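Local coordinates for protein galectin (Xenopus laevis, PDB 3WUD) that binds beta-galactosides such as lactose, as a proto-type galectin of Xenopus skin, at residues Ala5-Gly17 / Thr119-Ile133. Numbering follows the deposited sequence.
Sequences AGMVMNNFSLKQG and TITFLSMDGIELKAI
Met9 and Leu123 form an antiparallel hydrogen-bonded pair: Met9 N donates to Leu123 O (2.8 Å), and Leu123 N returns a bond to Met9 O. Their side chains share the sandwich-core face with Met7 and Met125, whose CG atoms meet at 3.6 Å. Met7 bends at chi2 and chi3, bringing SD to Leu130 CD2 (3.8 Å) and CE to Leu123 CD1; unbranched, apolar methionines can bend to follow their neighbours in this buried interior. At Asn11 the chain turns a corner and the register slips by two, a beta bulge, before Leu14 N resumes pairing with Ile120 O (2.8 Å). Phe12 fills this corner: with CG between backbone N and carbonyl carbon (chi1 64°), its ring lies against the 120-123 backbone, Thr121 CA over one face and Leu123 N at its edge.

On the other face Val8 CG1 still packs closely on Phe122 CE2 (3.6 Å), and Asn10 ND2 approaches that ring's edge. The loose, solvent side is the Asn10-Asn11 corner, where one water donates to Asn11 OD1 (3.0 Å) and joins Thr121 OG1 (2.8 Å) and, weakly, Asn10 ND2. Exposed Asn11 is left-handed (phi 65°, psi 32°), which asparagine tolerates better than most residues.

Strand 120-126 lies between 7-10 and 34-37, where Asn36 bonds Ser124 OG; Leu20 and Leu22 pack from the opposing sheet, and Val8-Asn10 and Ala132-Ile133 each pair antiparallel with the second subunit, extending both sheets across the dimer.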
ATOM      1  N   ALA A   5      -0.826 -15.813  -3.847  1.00 55.45           N
ATOM      2  CA  ALA A   5       0.199 -14.813  -4.249  1.00 53.76           C
ATOM      3  C   ALA A   5       0.192 -13.645  -3.270  1.00 55.14           C
ATOM      4  O   ALA A   5      -0.704 -13.503  -2.419  1.00 64.54           O
ATOM      5  CB  ALA A   5      -0.034 -14.316  -5.676  1.00 54.04           C
ATOM      6  N   GLY A   6       1.212 -12.814  -3.387  1.00 47.68           N
ATOM      7  CA  GLY A   6       1.403 -11.757  -2.439  1.00 39.19           C
ATOM      8  C   GLY A   6       0.521 -10.557  -2.747  1.00 37.04           C
ATOM      9  O   GLY A   6      -0.502 -10.602  -3.470  1.00 33.39           O
ATOM     10  N   MET A   7       0.915  -9.465  -2.164  1.00 29.66           N
ATOM     11  CA  MET A   7       0.112  -8.317  -2.251  1.00 29.85           C
ATOM     12  C   MET A   7       0.755  -7.355  -3.197  1.00 25.82           C
ATOM     13  O   MET A   7       1.994  -7.348  -3.315  1.00 23.04           O
ATOM     14  CB  MET A   7      -0.086  -7.780  -0.893  1.00 30.32           C
ATOM     15  CG  MET A   7       0.988  -6.998  -0.284  1.00 38.56           C
ATOM     16  SD  MET A   7       0.127  -5.474  -0.002  1.00 47.04           S
ATOM     17  CE  MET A   7       1.026  -4.405  -1.144  1.00 31.92           C
ATOM     18  N   VAL A   8      -0.081  -6.559  -3.872  1.00 20.82           N
ATOM     19  CA  VAL A   8       0.358  -5.748  -4.975  1.00 18.81           C
ATOM     20  C   VAL A   8      -0.149  -4.319  -4.673  1.00 16.68           C
ATOM     21  O   VAL A   8      -1.239  -4.158  -4.109  1.00 16.33           O
ATOM     22  CB  VAL A   8      -0.306  -6.209  -6.285  1.00 22.21           C
ATOM     23  CG1 VAL A   8      -0.231  -5.096  -7.352  1.00 25.35           C
ATOM     24  CG2 VAL A   8       0.359  -7.485  -6.763  1.00 26.47           C
ATOM     25  N   MET A   9       0.673  -3.343  -4.919  1.00 15.93           N
ATOM     26  CA  MET A   9       0.214  -1.921  -4.941  1.00 15.32           C
ATOM     27  C   MET A   9       0.548  -1.397  -6.302  1.00 15.48           C
ATOM     28  O   MET A   9       1.677  -1.602  -6.821  1.00 14.03           O
ATOM     29  CB  MET A   9       0.941  -1.100  -3.884  1.00 19.50           C
ATOM     30  CG  MET A   9       0.216   0.160  -3.460  1.00 21.12           C
ATOM     31  SD  MET A   9       1.020   1.109  -2.111  1.00 29.40           S
ATOM     32  CE  MET A   9       1.377  -0.302  -1.093  1.00 29.59           C
ATOM     33  N   ASN A  10      -0.386  -0.635  -6.871  1.00 15.24           N
ATOM     34  CA  ASN A  10      -0.166  -0.132  -8.199  1.00 13.74           C
ATOM     35  C   ASN A  10      -0.690   1.312  -8.321  1.00 15.29           C
ATOM     36  O   ASN A  10      -1.693   1.661  -7.690  1.00 16.51           O
ATOM     37  CB  ASN A  10      -0.956  -1.074  -9.160  1.00 16.29           C
ATOM     38  CG  ASN A  10      -0.669  -0.819 -10.660  1.00 20.88           C
ATOM     39  OD1 ASN A  10      -1.607  -0.777 -11.502  1.00 26.95           O
ATOM     40  ND2 ASN A  10       0.573  -0.714 -11.007  1.00 19.20           N
ATOM     41  N   ASN A  11      -0.004   2.084  -9.160  1.00 18.63           N
ATOM     42  CA  ASN A  11      -0.343   3.503  -9.547  1.00 20.65           C
ATOM     43  C   ASN A  11      -0.250   4.461  -8.398  1.00 22.30           C
ATOM     44  O   ASN A  11      -1.003   5.418  -8.305  1.00 21.33           O
ATOM     45  CB  ASN A  11      -1.639   3.576 -10.340  1.00 24.20           C
ATOM     46  CG  ASN A  11      -1.456   3.072 -11.807  1.00 31.54           C
ATOM     47  OD1 ASN A  11      -0.315   2.982 -12.364  1.00 32.63           O
ATOM     48  ND2 ASN A  11      -2.581   2.715 -12.428  1.00 38.25           N
ATOM     49  N   PHE A  12       0.683   4.170  -7.482  1.00 20.35           N
ATOM     50  CA  PHE A  12       1.291   5.199  -6.645  1.00 20.48           C
ATOM     51  C   PHE A  12       2.397   5.819  -7.540  1.00 18.90           C
ATOM     52  O   PHE A  12       2.663   5.355  -8.639  1.00 19.24           O
ATOM     53  CB  PHE A  12       1.814   4.610  -5.337  1.00 20.11           C
ATOM     54  CG  PHE A  12       2.948   3.602  -5.528  1.00 18.10           C
ATOM     55  CD1 PHE A  12       4.278   3.988  -5.391  1.00 18.75           C
ATOM     56  CD2 PHE A  12       2.676   2.254  -5.852  1.00 19.02           C
ATOM     57  CE1 PHE A  12       5.332   3.113  -5.598  1.00 19.26           C
ATOM     58  CE2 PHE A  12       3.711   1.388  -6.100  1.00 19.35           C
ATOM     59  CZ  PHE A  12       5.059   1.820  -5.966  1.00 18.60           C
ATOM     60  N   SER A  13       3.060   6.872  -7.100  1.00 21.44           N
ATOM     61  CA  SER A  13       4.260   7.364  -7.821  1.00 23.77           C
ATOM     62  C   SER A  13       5.410   7.684  -6.912  1.00 22.82           C
ATOM     63  O   SER A  13       5.368   8.628  -6.105  1.00 27.21           O
ATOM     64  CB  SER A  13       3.990   8.532  -8.808  1.00 29.97           C
ATOM     65  OG  SER A  13       2.994   9.375  -8.353  1.00 36.75           O
ATOM     66  N   LEU A  14       6.453   6.870  -7.018  1.00 18.16           N
ATOM     67  CA  LEU A  14       7.701   7.128  -6.383  1.00 19.85           C
ATOM     68  C   LEU A  14       8.611   7.798  -7.378  1.00 19.38           C
ATOM     69  O   LEU A  14       8.997   7.194  -8.385  1.00 17.83           O
ATOM     70  CB  LEU A  14       8.366   5.828  -5.874  1.00 21.02           C
ATOM     71  CG  LEU A  14       9.678   5.864  -5.122  1.00 22.70           C
ATOM     72  CD1 LEU A  14       9.478   6.651  -3.814  1.00 26.58           C
ATOM     73  CD2 LEU A  14      10.212   4.454  -4.822  1.00 23.81           C
ATOM     74  N   LYS A  15       8.985   9.055  -7.096  1.00 21.25           N
ATOM     75  CA  LYS A  15       9.782   9.879  -8.063  1.00 24.02           C
ATOM     76  C   LYS A  15      11.248   9.901  -7.692  1.00 19.77           C
ATOM     77  O   LYS A  15      11.598   9.596  -6.581  1.00 21.27           O
ATOM     78  CB  LYS A  15       9.229  11.340  -8.129  1.00 25.74           C
ATOM     79  CG  LYS A  15       7.861  11.428  -8.802  1.00 31.43           C
ATOM     80  CD  LYS A  15       7.294  12.847  -8.863  1.00 36.94           C
ATOM     81  CE  LYS A  15       6.497  13.205  -7.617  1.00 41.68           C
ATOM     82  NZ  LYS A  15       7.213  13.111  -6.302  1.00 45.41           N
ATOM     83  N   GLN A  16      12.123  10.298  -8.603  1.00 21.35           N
ATOM     84  CA  GLN A  16      13.532  10.419  -8.238  1.00 23.42           C
ATOM     85  C   GLN A  16      13.789  11.289  -7.059  1.00 22.98           C
ATOM     86  O   GLN A  16      13.172  12.354  -6.889  1.00 23.91           O
ATOM     87  CB  GLN A  16      14.365  10.983  -9.364  1.00 28.03           C
ATOM     88  CG  GLN A  16      14.761   9.970 -10.358  1.00 32.95           C
ATOM     89  CD  GLN A  16      15.649  10.621 -11.371  1.00 38.24           C
ATOM     90  OE1 GLN A  16      16.614  11.322 -11.027  1.00 41.51           O
ATOM     91  NE2 GLN A  16      15.289  10.463 -12.609  1.00 40.70           N
ATOM     92  N   GLY A  17      14.728  10.845  -6.252  1.00 23.54           N
ATOM     93  CA  GLY A  17      15.110  11.519  -5.029  1.00 27.52           C
ATOM     94  C   GLY A  17      14.293  11.169  -3.812  1.00 23.95           C
ATOM     95  O   GLY A  17      14.595  11.674  -2.748  1.00 28.74           O
ATOM     96  N   THR A 119       8.771   7.258 -13.395  1.00 23.39           N
ATOM     97  CA  THR A 119       8.364   7.043 -11.996  1.00 23.03           C
ATOM     98  C   THR A 119       8.222   5.538 -11.697  1.00 19.49           C
ATOM     99  O   THR A 119       7.833   4.768 -12.606  1.00 19.53           O
ATOM    100  CB  THR A 119       6.976   7.662 -11.836  1.00 26.62           C
ATOM    101  OG1 THR A 119       7.043   9.001 -12.338  1.00 30.67           O
ATOM    102  CG2 THR A 119       6.610   7.776 -10.456  1.00 29.55           C
ATOM    103  N   ILE A 120       8.515   5.160 -10.457  1.00 17.49           N
ATOM    104  CA  ILE A 120       8.094   3.857  -9.937  1.00 17.77           C
ATOM    105  C   ILE A 120       6.632   3.893  -9.534  1.00 15.75           C
ATOM    106  O   ILE A 120       6.216   4.673  -8.657  1.00 15.41           O
ATOM    107  CB  ILE A 120       9.020   3.357  -8.834  1.00 16.93           C
ATOM    108  CG1 ILE A 120      10.394   3.063  -9.470  1.00 18.78           C
ATOM    109  CG2 ILE A 120       8.415   2.123  -8.120  1.00 17.89           C
ATOM    110  CD1 ILE A 120      11.542   2.944  -8.532  1.00 21.08           C
ATOM    111  N   THR A 121       5.881   2.979 -10.144  1.00 15.10           N
ATOM    112  CA  THR A 121       4.445   2.913  -9.943  1.00 16.32           C
ATOM    113  C   THR A 121       3.903   1.549  -9.484  1.00 14.87           C
ATOM    114  O   THR A 121       2.713   1.408  -9.355  1.00 16.23           O
ATOM    115  CB  THR A 121       3.710   3.327 -11.237  1.00 16.08           C
ATOM    116  OG1 THR A 121       4.018   2.363 -12.270  1.00 18.77           O
ATOM    117  CG2 THR A 121       4.135   4.746 -11.586  1.00 18.01           C
ATOM    118  N   PHE A 122       4.770   0.578  -9.273  1.00 15.16           N
ATOM    119  CA  PHE A 122       4.345  -0.754  -8.958  1.00 13.24           C
ATOM    120  C   PHE A 122       5.192  -1.379  -7.843  1.00 12.96           C
ATOM    121  O   PHE A 122       6.398  -1.264  -7.869  1.00 12.88           O
ATOM    122  CB  PHE A 122       4.426  -1.655 -10.202  1.00 14.73           C
ATOM    123  CG  PHE A 122       3.988  -3.106  -9.958  1.00 14.36           C
ATOM    124  CD1 PHE A 122       4.910  -4.070  -9.636  1.00 16.22           C
ATOM    125  CD2 PHE A 122       2.668  -3.465 -10.112  1.00 16.04           C
ATOM    126  CE1 PHE A 122       4.550  -5.393  -9.477  1.00 16.81           C
ATOM    127  CE2 PHE A 122       2.278  -4.806  -9.960  1.00 17.75           C
ATOM    128  CZ  PHE A 122       3.214  -5.740  -9.576  1.00 17.63           C
ATOM    129  N   LEU A 123       4.525  -2.058  -6.954  1.00 13.17           N
ATOM    130  CA  LEU A 123       5.122  -2.769  -5.861  1.00 14.44           C
ATOM    131  C   LEU A 123       4.430  -4.120  -5.693  1.00 14.02           C
ATOM    132  O   LEU A 123       3.193  -4.254  -5.738  1.00 15.83           O
ATOM    133  CB  LEU A 123       4.938  -1.967  -4.594  1.00 15.09           C
ATOM    134  CG  LEU A 123       5.332  -2.659  -3.276  1.00 17.60           C
ATOM    135  CD1 LEU A 123       4.541  -3.803  -2.651  1.00 20.26           C
ATOM    136  CD2 LEU A 123       6.759  -3.012  -3.209  1.00 22.17           C
ATOM    137  N   SER A 124       5.202  -5.164  -5.488  1.00 15.29           N
ATOM    138  CA  SER A 124       4.545  -6.402  -5.009  1.00 13.61           C
ATOM    139  C   SER A 124       5.439  -7.084  -3.980  1.00 15.72           C
ATOM    140  O   SER A 124       6.610  -6.848  -3.886  1.00 14.30           O
ATOM    141  CB  SER A 124       4.165  -7.372  -6.136  1.00 14.58           C
ATOM    142  OG  SER A 124       5.319  -7.870  -6.811  1.00 15.90           O
ATOM    143  N   MET A 125       4.855  -7.928  -3.179  1.00 17.26           N
ATOM    144  CA  MET A 125       5.687  -8.619  -2.190  1.00 20.23           C
ATOM    145  C   MET A 125       5.110  -9.989  -1.901  1.00 19.59           C
ATOM    146  O   MET A 125       3.897 -10.239  -2.070  1.00 21.02           O
ATOM    147  CB  MET A 125       5.834  -7.776  -0.951  1.00 24.24           C
ATOM    148  CG  MET A 125       4.522  -7.553  -0.239  1.00 27.29           C
ATOM    149  SD  MET A 125       4.677  -6.259   0.991  1.00 35.16           S
ATOM    150  CE  MET A 125       4.533  -7.099   2.550  1.00 34.85           C
ATOM    151  N   ASP A 126       5.959 -10.879  -1.426  1.00 18.62           N
ATOM    152  CA  ASP A 126       5.579 -12.268  -1.252  1.00 22.03           C
ATOM    153  C   ASP A 126       6.438 -12.810  -0.083  1.00 16.96           C
ATOM    154  O   ASP A 126       7.590 -12.474   0.040  1.00 17.94           O
ATOM    155  CB  ASP A 126       5.847 -13.040  -2.552  1.00 28.81           C
ATOM    156  CG  ASP A 126       5.316 -14.480  -2.542  1.00 38.28           C
ATOM    157  OD1 ASP A 126       4.299 -14.844  -1.845  1.00 44.75           O
ATOM    158  OD2 ASP A 126       5.929 -15.267  -3.283  1.00 48.30           O
ATOM    159  N   GLY A 127       5.841 -13.569   0.810  1.00 18.71           N
ATOM    160  CA  GLY A 127       6.596 -14.184   1.890  1.00 18.28           C
ATOM    161  C   GLY A 127       6.810 -13.316   3.127  1.00 19.34           C
ATOM    162  O   GLY A 127       7.516 -13.726   4.053  1.00 20.18           O
ATOM    163  N   ILE A 128       6.226 -12.117   3.113  1.00 18.86           N
ATOM    164  CA  ILE A 128       6.377 -11.157   4.184  1.00 21.75           C
ATOM    165  C   ILE A 128       5.018 -10.494   4.373  1.00 22.74           C
ATOM    166  O   ILE A 128       4.408 -10.118   3.404  1.00 23.43           O
ATOM    167  CB  ILE A 128       7.557 -10.134   3.919  1.00 22.14           C
ATOM    168  CG1 ILE A 128       7.684  -9.148   5.078  1.00 23.30           C
ATOM    169  CG2 ILE A 128       7.427  -9.393   2.586  1.00 22.64           C
ATOM    170  CD1 ILE A 128       8.865  -8.221   4.941  1.00 22.52           C
ATOM    171  N   GLU A 129       4.588 -10.327   5.608  1.00 23.16           N
ATOM    172  CA  GLU A 129       3.273  -9.778   5.893  1.00 25.95           C
ATOM    173  C   GLU A 129       3.369  -8.267   6.010  1.00 24.37           C
ATOM    174  O   GLU A 129       4.179  -7.757   6.744  1.00 24.74           O
ATOM    175  CB  GLU A 129       2.684 -10.427   7.142  1.00 28.58           C
ATOM    176  CG  GLU A 129       2.580 -11.935   6.967  1.00 34.01           C
ATOM    177  CD  GLU A 129       1.909 -12.647   8.134  1.00 42.16           C
ATOM    178  OE1 GLU A 129       0.837 -12.142   8.585  1.00 42.19           O
ATOM    179  OE2 GLU A 129       2.457 -13.711   8.597  1.00 47.02           O
ATOM    180  N   LEU A 130       2.507  -7.547   5.310  1.00 22.95           N
ATOM    181  CA  LEU A 130       2.592  -6.095   5.371  1.00 22.33           C
ATOM    182  C   LEU A 130       2.247  -5.619   6.765  1.00 19.74           C
ATOM    183  O   LEU A 130       1.242  -6.043   7.373  1.00 19.22           O
ATOM    184  CB  LEU A 130       1.613  -5.467   4.369  1.00 24.24           C
ATOM    185  CG  LEU A 130       1.458  -3.984   4.340  1.00 26.60           C
ATOM    186  CD1 LEU A 130       2.712  -3.242   3.915  1.00 28.32           C
ATOM    187  CD2 LEU A 130       0.296  -3.689   3.374  1.00 28.03           C
ATOM    188  N   LYS A 131       3.035  -4.667   7.239  1.00 16.60           N
ATOM    189  CA  LYS A 131       2.681  -3.906   8.445  1.00 18.26           C
ATOM    190  C   LYS A 131       2.445  -2.460   7.996  1.00 16.29           C
ATOM    191  O   LYS A 131       1.412  -1.921   8.320  1.00 15.75           O
ATOM    192  CB  LYS A 131       3.788  -4.032   9.522  1.00 19.30           C
ATOM    193  CG  LYS A 131       3.718  -3.075  10.721  1.00 23.64           C
ATOM    194  CD  LYS A 131       2.436  -3.132  11.512  1.00 28.05           C
ATOM    195  CE  LYS A 131       2.273  -1.853  12.358  1.00 34.35           C
ATOM    196  NZ  LYS A 131       2.755  -0.577  11.674  1.00 39.91           N
ATOM    197  N   ALA A 132       3.365  -1.840   7.260  1.00 19.24           N
ATOM    198  CA  ALA A 132       3.191  -0.454   6.828  1.00 18.44           C
ATOM    199  C   ALA A 132       3.998  -0.189   5.551  1.00 21.54           C
ATOM    200  O   ALA A 132       5.101  -0.762   5.356  1.00 17.73           O
ATOM    201  CB  ALA A 132       3.636   0.515   7.901  1.00 19.05           C
ATOM    202  N   ILE A 133       3.483   0.733   4.734  1.00 22.94           N
ATOM    203  CA  ILE A 133       4.276   1.355   3.652  1.00 24.69           C
ATOM    204  C   ILE A 133       4.219   2.870   3.778  1.00 24.76           C
ATOM    205  O   ILE A 133       3.160   3.445   4.085  1.00 22.26           O
ATOM    206  CB  ILE A 133       3.783   0.919   2.241  1.00 29.55           C
ATOM    207  CG1 ILE A 133       4.095  -0.573   2.063  1.00 37.00           C
ATOM    208  CG2 ILE A 133       4.461   1.747   1.109  1.00 26.89           C
ATOM    209  CD1 ILE A 133       3.395  -1.295   0.929  1.00 39.90           C
TER
HETATM  210  O   HOH W   1       1.724   0.827 -12.733  1.00 31.86           O